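Local atomic coordinates of CDA peptide synthetase I (Streptomyces coelicolor, PDB entry 5DU9), a protein that is a nonribosomal peptide synthetase, represented here by a condensation domain with two mixed beta sheets flanked by helices. Residues H10-T13 and S14-C18; C18-L21 and A22-D26; G192-D195 and R196-G200; A199-E202 and A203-S207. The protein carries 1 engineered substitution. One frame throughout, in Å; residues are numbered along the deposited sequence.

Interaction 1: H10-T13 and S14-C18; sequences HGLT and SAQHC. Engineered in segment 14-18: C18 (natural residue Glu). With UM2 ((2S)-2-amino-N-butyl-propanamide), chain E.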
# COMPACT_ATOMS: atom_id res chain seq x y z
N HIS A 10 16.62 7.01 17.57
CA HIS A 10 15.17 7.06 17.47
C HIS A 10 14.56 5.66 17.49
O HIS A 10 15.07 4.74 16.85
CB HIS A 10 14.75 7.79 16.20
CG HIS A 10 15.18 9.23 16.16
ND1 HIS A 10 14.47 10.23 16.79
CD2 HIS A 10 16.23 9.83 15.57
CE1 HIS A 10 15.07 11.39 16.59
NE2 HIS A 10 16.15 11.17 15.86
N GLY A 11 13.47 5.50 18.23
CA GLY A 11 12.78 4.23 18.28
C GLY A 11 12.05 3.95 16.98
O GLY A 11 11.60 4.87 16.31
N LEU A 12 11.97 2.67 16.62
CA LEU A 12 11.21 2.25 15.45
C LEU A 12 9.74 2.10 15.79
O LEU A 12 9.39 1.77 16.92
CB LEU A 12 11.73 0.92 14.91
CG LEU A 12 12.93 0.94 13.96
CD1 LEU A 12 14.16 1.49 14.66
CD2 LEU A 12 13.19 -0.47 13.44
N THR A 13 8.88 2.34 14.80
CA THR A 13 7.47 2.00 14.94
C THR A 13 7.34 0.49 14.92
O THR A 13 8.28 -0.21 14.54
CB THR A 13 6.63 2.58 13.80
OG1 THR A 13 7.00 1.94 12.58
CG2 THR A 13 6.83 4.09 13.68
N SER A 14 6.18 -0.02 15.30
CA SER A 14 5.93 -1.45 15.26
C SER A 14 6.11 -1.99 13.84
O SER A 14 6.73 -3.04 13.63
CB SER A 14 4.53 -1.78 15.76
OG SER A 14 4.44 -1.57 17.16
N ALA A 15 5.56 -1.28 12.87
CA ALA A 15 5.66 -1.69 11.48
C ALA A 15 7.11 -1.71 11.01
O ALA A 15 7.52 -2.58 10.27
CB ALA A 15 4.84 -0.77 10.59
N GLN A 16 7.89 -0.74 11.47
CA GLN A 16 9.30 -0.69 11.10
C GLN A 16 10.07 -1.85 11.73
O GLN A 16 10.93 -2.45 11.09
CB GLN A 16 9.91 0.65 11.50
CG GLN A 16 9.46 1.78 10.60
CD GLN A 16 10.02 3.13 11.02
OE1 GLN A 16 10.01 3.48 12.19
NE2 GLN A 16 10.51 3.88 10.05
N HIS A 17 9.76 -2.17 12.99
CA HIS A 17 10.34 -3.33 13.65
C HIS A 17 10.04 -4.61 12.86
O HIS A 17 10.89 -5.48 12.72
CB HIS A 17 9.81 -3.48 15.08
CG HIS A 17 10.56 -2.67 16.10
ND1 HIS A 17 11.85 -2.97 16.48
CD2 HIS A 17 10.19 -1.60 16.83
CE1 HIS A 17 12.25 -2.10 17.39
NE2 HIS A 17 11.26 -1.26 17.63
N CYS A 18 8.82 -4.70 12.35
CA CYS A 18 8.38 -5.86 11.57
C CYS A 18 9.20 -6.01 10.29
O CYS A 18 9.69 -7.11 9.98
CB CYS A 18 6.89 -5.73 11.23
SG CYS A 18 6.22 -7.05 10.19
CCH UM2 E . 4.74 -6.47 9.33
CCI UM2 E . 5.00 -5.20 8.54
CCJ UM2 E . 5.53 -5.48 7.13
CCK UM2 E . 4.43 -5.84 6.13
NCL UM2 E . 3.76 -4.69 5.55
CCM UM2 E . 3.44 -4.63 4.25
OCN UM2 E . 4.06 -5.24 3.39
CCO UM2 E . 2.26 -3.79 3.88
CCP UM2 E . 0.99 -4.64 3.96
NCQ UM2 E . 2.40 -3.31 2.49
O HOH W 1 11.20 5.48 13.55
O HOH W 2 10.57 1.28 19.28

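Interaction 2: C18-L21 and A22-D26; sequences CVWL and AQQLD. Engineered in segment 18-21: C18 (natural residue Glu). With UM2 ((2S)-2-amino-N-butyl-propanamide), chain E.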
# COMPACT_ATOMS: atom_id res chain seq x y z
N CYS A 18 8.82 -4.70 12.35
CA CYS A 18 8.38 -5.86 11.57
C CYS A 18 9.20 -6.01 10.29
O CYS A 18 9.69 -7.11 9.98
CB CYS A 18 6.89 -5.73 11.23
SG CYS A 18 6.22 -7.05 10.19
N VAL A 19 9.36 -4.92 9.56
CA VAL A 19 10.14 -4.94 8.34
C VAL A 19 11.60 -5.24 8.65
O VAL A 19 12.24 -6.01 7.93
CB VAL A 19 10.03 -3.60 7.58
CG1 VAL A 19 10.98 -3.55 6.39
CG2 VAL A 19 8.60 -3.39 7.11
N TRP A 20 12.12 -4.65 9.72
CA TRP A 20 13.51 -4.88 10.08
C TRP A 20 13.78 -6.36 10.33
O TRP A 20 14.73 -6.92 9.79
CB TRP A 20 13.89 -4.06 11.32
CG TRP A 20 15.36 -4.12 11.61
CD1 TRP A 20 16.34 -3.36 11.04
CD2 TRP A 20 16.02 -5.01 12.51
NE1 TRP A 20 17.56 -3.71 11.53
CE2 TRP A 20 17.40 -4.72 12.44
CE3 TRP A 20 15.59 -6.02 13.37
CZ2 TRP A 20 18.34 -5.40 13.20
CZ3 TRP A 20 16.53 -6.70 14.13
CH2 TRP A 20 17.89 -6.38 14.04
N LEU A 21 12.92 -7.01 11.12
CA LEU A 21 13.07 -8.43 11.41
C LEU A 21 12.95 -9.28 10.15
O LEU A 21 13.68 -10.25 9.98
CB LEU A 21 12.04 -8.90 12.43
CG LEU A 21 12.23 -8.48 13.89
CD1 LEU A 21 11.10 -9.04 14.74
CD2 LEU A 21 13.57 -8.93 14.43
N ALA A 22 12.02 -8.91 9.28
CA ALA A 22 11.80 -9.66 8.05
C ALA A 22 13.00 -9.52 7.11
O ALA A 22 13.36 -10.47 6.42
CB ALA A 22 10.53 -9.19 7.37
N GLN A 23 13.60 -8.34 7.09
CA GLN A 23 14.75 -8.09 6.24
C GLN A 23 15.92 -8.97 6.66
O GLN A 23 16.70 -9.42 5.82
CB GLN A 23 15.15 -6.62 6.29
CG GLN A 23 16.21 -6.23 5.26
CD GLN A 23 15.71 -6.38 3.84
OE1 GLN A 23 14.94 -5.57 3.35
NE2 GLN A 23 16.15 -7.44 3.17
N GLN A 24 16.04 -9.20 7.96
CA GLN A 24 17.14 -9.99 8.51
C GLN A 24 17.11 -11.44 8.03
O GLN A 24 18.14 -12.12 8.02
CB GLN A 24 17.11 -9.96 10.04
CG GLN A 24 17.42 -8.60 10.65
CD GLN A 24 18.85 -8.48 11.15
OE1 GLN A 24 19.36 -9.37 11.83
NE2 GLN A 24 19.51 -7.37 10.81
N LEU A 25 15.93 -11.92 7.65
CA LEU A 25 15.80 -13.29 7.14
C LEU A 25 16.43 -13.44 5.76
O LEU A 25 16.72 -14.55 5.32
CB LEU A 25 14.32 -13.70 7.08
CG LEU A 25 13.54 -13.69 8.39
CD1 LEU A 25 12.08 -14.03 8.14
CD2 LEU A 25 14.14 -14.67 9.39
N ASP A 26 16.64 -12.31 5.09
CA ASP A 26 17.21 -12.28 3.75
C ASP A 26 17.95 -10.96 3.58
O ASP A 26 17.51 -10.08 2.85
CB ASP A 26 16.11 -12.45 2.70
CG ASP A 26 16.65 -12.51 1.28
OD1 ASP A 26 17.84 -12.83 1.12
OD2 ASP A 26 15.88 -12.25 0.34
CCH UM2 E . 4.74 -6.47 9.33
CCI UM2 E . 5.00 -5.20 8.54
CCJ UM2 E . 5.53 -5.48 7.13
CCK UM2 E . 4.43 -5.84 6.13
NCL UM2 E . 3.76 -4.69 5.55
CCM UM2 E . 3.44 -4.63 4.25
OCN UM2 E . 4.06 -5.24 3.39
CCO UM2 E . 2.26 -3.79 3.88
CCP UM2 E . 0.99 -4.64 3.96
NCQ UM2 E . 2.40 -3.31 2.49
O HOH W 3 17.32 -5.72 9.00

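Interaction 3: G192-D195 and R196-G200; sequences GDTD and RMVAG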
# COMPACT_ATOMS: atom_id res chain seq x y z
N GLY A 192 4.36 15.85 10.66
CA GLY A 192 4.36 15.57 12.08
C GLY A 192 5.66 14.94 12.55
O GLY A 192 6.62 14.82 11.79
N ASP A 193 5.68 14.53 13.81
CA ASP A 193 6.89 14.04 14.46
C ASP A 193 6.83 12.54 14.73
O ASP A 193 5.89 12.04 15.34
CB ASP A 193 7.12 14.78 15.78
CG ASP A 193 8.36 14.32 16.49
OD1 ASP A 193 9.47 14.71 16.07
OD2 ASP A 193 8.24 13.55 17.47
N THR A 194 7.86 11.83 14.28
CA THR A 194 7.90 10.38 14.39
C THR A 194 8.06 9.94 15.85
O THR A 194 7.42 8.98 16.28
CB THR A 194 9.04 9.78 13.55
OG1 THR A 194 8.87 10.16 12.18
CG2 THR A 194 9.06 8.27 13.65
N ASP A 195 8.91 10.63 16.60
CA ASP A 195 9.15 10.24 17.99
C ASP A 195 7.85 10.22 18.79
O ASP A 195 7.62 9.31 19.57
CB ASP A 195 10.16 11.18 18.66
CG ASP A 195 11.59 10.93 18.21
OD1 ASP A 195 11.91 9.80 17.79
OD2 ASP A 195 12.41 11.87 18.30
N ARG A 196 7.00 11.22 18.58
CA ARG A 196 5.73 11.28 19.30
C ARG A 196 4.79 10.17 18.84
O ARG A 196 4.03 9.63 19.65
CB ARG A 196 5.07 12.64 19.11
CG ARG A 196 5.68 13.74 19.96
CD ARG A 196 4.81 14.99 19.96
NE ARG A 196 5.14 15.89 18.86
CZ ARG A 196 4.25 16.54 18.11
NH1 ARG A 196 2.95 16.39 18.30
NH2 ARG A 196 4.68 17.34 17.15
N MET A 197 4.84 9.84 17.56
CA MET A 197 4.03 8.75 17.01
C MET A 197 4.45 7.42 17.64
O MET A 197 3.62 6.61 18.04
CB MET A 197 4.16 8.71 15.48
CG MET A 197 3.26 7.68 14.78
SD MET A 197 3.15 7.94 12.99
CE MET A 197 4.85 7.67 12.47
N VAL A 198 5.76 7.20 17.72
CA VAL A 198 6.29 5.99 18.36
C VAL A 198 5.93 5.95 19.84
O VAL A 198 5.58 4.89 20.37
CB VAL A 198 7.82 5.91 18.18
CG1 VAL A 198 8.43 4.81 19.04
CG2 VAL A 198 8.15 5.69 16.71
N ALA A 199 6.00 7.09 20.51
CA ALA A 199 5.64 7.15 21.93
C ALA A 199 4.18 6.76 22.13
O ALA A 199 3.83 6.13 23.13
CB ALA A 199 5.90 8.54 22.49
N GLY A 200 3.34 7.12 21.17
CA GLY A 200 1.93 6.75 21.20
C GLY A 200 1.75 5.25 21.16
O GLY A 200 0.91 4.69 21.87

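Interaction 4: A199-E202 and A203-S207; sequences AGEE and AYRAS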
# COMPACT_ATOMS: atom_id res chain seq x y z
N ALA A 199 6.00 7.09 20.51
CA ALA A 199 5.64 7.15 21.93
C ALA A 199 4.18 6.76 22.13
O ALA A 199 3.83 6.13 23.13
CB ALA A 199 5.90 8.54 22.49
N GLY A 200 3.34 7.12 21.17
CA GLY A 200 1.93 6.75 21.20
C GLY A 200 1.75 5.25 21.16
O GLY A 200 0.91 4.69 21.87
N GLU A 201 2.54 4.58 20.32
CA GLU A 201 2.47 3.13 20.20
C GLU A 201 2.93 2.48 21.49
O GLU A 201 2.32 1.52 21.96
CB GLU A 201 3.33 2.63 19.03
CG GLU A 201 2.91 3.16 17.67
CD GLU A 201 3.62 2.45 16.52
OE1 GLU A 201 4.74 1.95 16.74
OE2 GLU A 201 3.05 2.39 15.41
N GLU A 202 4.00 3.01 22.06
CA GLU A 202 4.52 2.51 23.33
C GLU A 202 3.47 2.65 24.43
O GLU A 202 3.31 1.75 25.25
CB GLU A 202 5.80 3.26 23.71
CG GLU A 202 7.01 2.82 22.89
CD GLU A 202 8.24 3.66 23.15
OE1 GLU A 202 8.13 4.69 23.85
OE2 GLU A 202 9.33 3.29 22.66
N ALA A 203 2.76 3.77 24.44
CA ALA A 203 1.71 3.98 25.42
C ALA A 203 0.59 2.96 25.23
O ALA A 203 0.02 2.47 26.21
CB ALA A 203 1.16 5.40 25.33
N TYR A 204 0.28 2.65 23.98
CA TYR A 204 -0.76 1.67 23.70
C TYR A 204 -0.35 0.29 24.22
O TYR A 204 -1.15 -0.40 24.85
CB TYR A 204 -1.06 1.58 22.20
CG TYR A 204 -1.74 0.28 21.84
CD1 TYR A 204 -3.08 0.07 22.14
CD2 TYR A 204 -1.04 -0.75 21.22
CE1 TYR A 204 -3.70 -1.13 21.83
CE2 TYR A 204 -1.65 -1.95 20.91
CZ TYR A 204 -2.98 -2.13 21.22
OH TYR A 204 -3.59 -3.33 20.90
N ARG A 205 0.89 -0.09 23.96
CA ARG A 205 1.39 -1.40 24.39
C ARG A 205 1.33 -1.54 25.91
O ARG A 205 1.15 -2.64 26.43
CB ARG A 205 2.82 -1.62 23.90
CG ARG A 205 2.91 -1.86 22.39
CD ARG A 205 4.25 -2.45 21.99
NE ARG A 205 5.34 -1.49 22.07
CZ ARG A 205 5.61 -0.58 21.14
NH1 ARG A 205 4.84 -0.47 20.06
NH2 ARG A 205 6.63 0.25 21.29
N ALA A 206 1.47 -0.42 26.62
CA ALA A 206 1.48 -0.42 28.08
C ALA A 206 0.08 -0.25 28.68
O ALA A 206 -0.08 -0.24 29.90
CB ALA A 206 2.39 0.68 28.60
N SER A 207 -0.93 -0.13 27.82
CA SER A 207 -2.28 0.20 28.27
C SER A 207 -3.15 -1.04 28.50
O SER A 207 -2.80 -2.14 28.08
CB SER A 207 -2.97 1.11 27.25
OG SER A 207 -3.39 0.37 26.12
O HOH W 4 6.73 1.56 18.49

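Interaction 1: H10-T13 and S14-C18
L12 packs back over the first turn of helix 14-24. Its CB sits over one face of the H17 ring, 3.7 Å from the ring centroid, a CH-pi contact offset toward the rim. H17 has CG anti to the carbonyl carbon (chi1 -85°), which swings the ring back beside the loop. Water 2 ties the same pair from another direction. It donates to L12 O at 2.7 Å and lies in the plane of the H17 ring, at its edge, 3.1 Å from NE2. The methyl CD2 of L12 rests 3.8 Å from Q16 O.

T13 is the N-cap residue and forms a capping box with Q16. T13 OG1 accepts from Q16 N at 3.0 Å. In return T13 N donates to Q16 OE1 at 3.1 Å. This bond is nearly straight (174°), lies in the amide carbonyl plane and uses a lone pair of OE1. The two bonds satisfy one N-H of the first helical turn and the N-H of T13 itself, both on buried residues, and they fix the rotation of both side chains. T13 O accepts from H17 N at 2.9 Å, the first turn of the helix. T13 OG1 is also bonded to M308 O, and Q16 NE2 to I159 O, so the box is joined to two nearby loops.

The engineered C18 carries UM2 through a covalent bond from SG to CCH, 1.8 Å. Helix 194-205 lies against T13 and S14. F67 of strand 65-69 touches L12 and Q16, and P75 of strand 75-79 touches L12 and H17.

Interaction 2: C18-L21 and A22-D26
W20 O is held by two donors, Q24 N at 3.2 Å and water 3 at 3.0 Å. The first bond is one rung of the i to i+4 ladder of an alpha helix, here the last turns of helix 14-24. Water 3 goes on to accept from Q24 NE2, 3.3 Å away, so backbone and side chain are joined through one molecule.

The side chains of W20 and Q24 stack. The amide plane lies 19° from the indole plane, with Q24 NE2 3.3 Å from W20 CZ2. Water 3 lies over the same face. Behind the amide, Q24 CG sits 3.9 Å from the centroid of the six-membered ring of W20, almost on its normal, as a CH-pi contact. A bend at chi2 of Q24 (-100°) lays the amide over the ring.

The amide of Q23 leads away from W20. Its OE1 is bonded to H157 NE2, at the end of strand 149-157, and its NE2 makes weak bonds to D26 O and to G29 O.

V19 faces the bound UM2 and also packs on I159 and M308. Its methyl CG2 comes within 3.7 Å of UM2 CCJ, in the butyl chain.

Interaction 3: G192-D195 and R196-G200
D193 OD2 accepts from R196 N at 2.9 Å. The N-H comes to the anti side of the carboxylate, 23° out of its plane. With CG anti to the backbone N (chi1 -180°), the carboxylate reaches forward to this N-H in the first turn. V198 N to T194 O is the shortest backbone bond, 2.8 Å, and is close to straight. A199 N to D195 O measures 2.9 Å, while M197 N to D193 O is longer at 3.3 Å.

D193 is thus the N-cap of helix 194-205, and its backbone and side-chain oxygens each take one N-H of the first turn. D193 N is itself bonded to N301 OD1, which ties the cap to helix 300-303. A negative group at this end would be expected to suit the helix dipole.

The R196 guanidinium runs back past D193 without a salt bridge. Its plane is nearly parallel to that of the carboxylate, but OD2 lies well off the guanidinium plane, 4.1 Å from R196 NE. Contact there is with D193 CB, 3.8 Å from R196 NH2. A sulfate ion, probably from the crystallisation liquor, comes near the R196 side chain.

D195 points elsewhere, with OD1 bonded to H10 ND1. On the buried side, T194 CG2 meets V198 CG2 at 4.1 Å. The M197 side chain packs on A302, T305 and V309.

Interaction 4: A199-E202 and A203-S207
R205 folds its guanidinium back over E201 and E202. The bend at chi3 (-72°) brings one flat face onto the helix, with E201 O and E202 CA both about 3.7 Å from the guanidinium plane. The carboxylates of E201 and E202 stand steeply to it, 80° and 86° from its plane. Both are beyond salt-bridge distance: E201 OE1 stays 4.1 Å from R205 NH1, and E202 OE2 is a little farther from R205 NH2. E202 CG lies unusually close to R205 NH2, so the exact placing there is doubtful.

Water 4 bridges E201 and R205. It lies in the guanidinium plane at its edge, accepts from R205 NH2 at 3.1 Å and donates to E201 OE1 at 2.7 Å. E201 OE1 is also bonded to S14 N, at the start of helix 14-24.

Y204 turns its ring away from this group, and its OH is bonded to D213. Y204 O accepts from S207 N at 3.0 Å and from S207 OG at 2.7 Å. S207 is the N-cap of helix 208-220, with a weak bond from R209 N. The whole is the C-terminal end of one alpha helix running through a short turn into the capped start of the next.

Interactions 1 and 2 are successive parts of helix 14-24 and share C18, while interactions 3 and 4 are successive parts of helix 194-205 and share A199 and G200. Interaction 1 is buried and polar at its cap; interaction 3 is partly buried. Interactions 2 and 4 lie at the surface, where the side-chain contacts are a glutamine-indole stack and a water-bridged glutamate-arginine pair. The N-caps differ too: a reciprocal threonine-glutamine box in interaction 1, a single aspartate bond in interaction 3, and S207 of interaction 4 caps the following helix. Interaction 1 touches both parts of helix 194-205, whereas interaction 2 stays about 9 Å or more from them by nearest atoms. UM2 meets interactions 1 and 2.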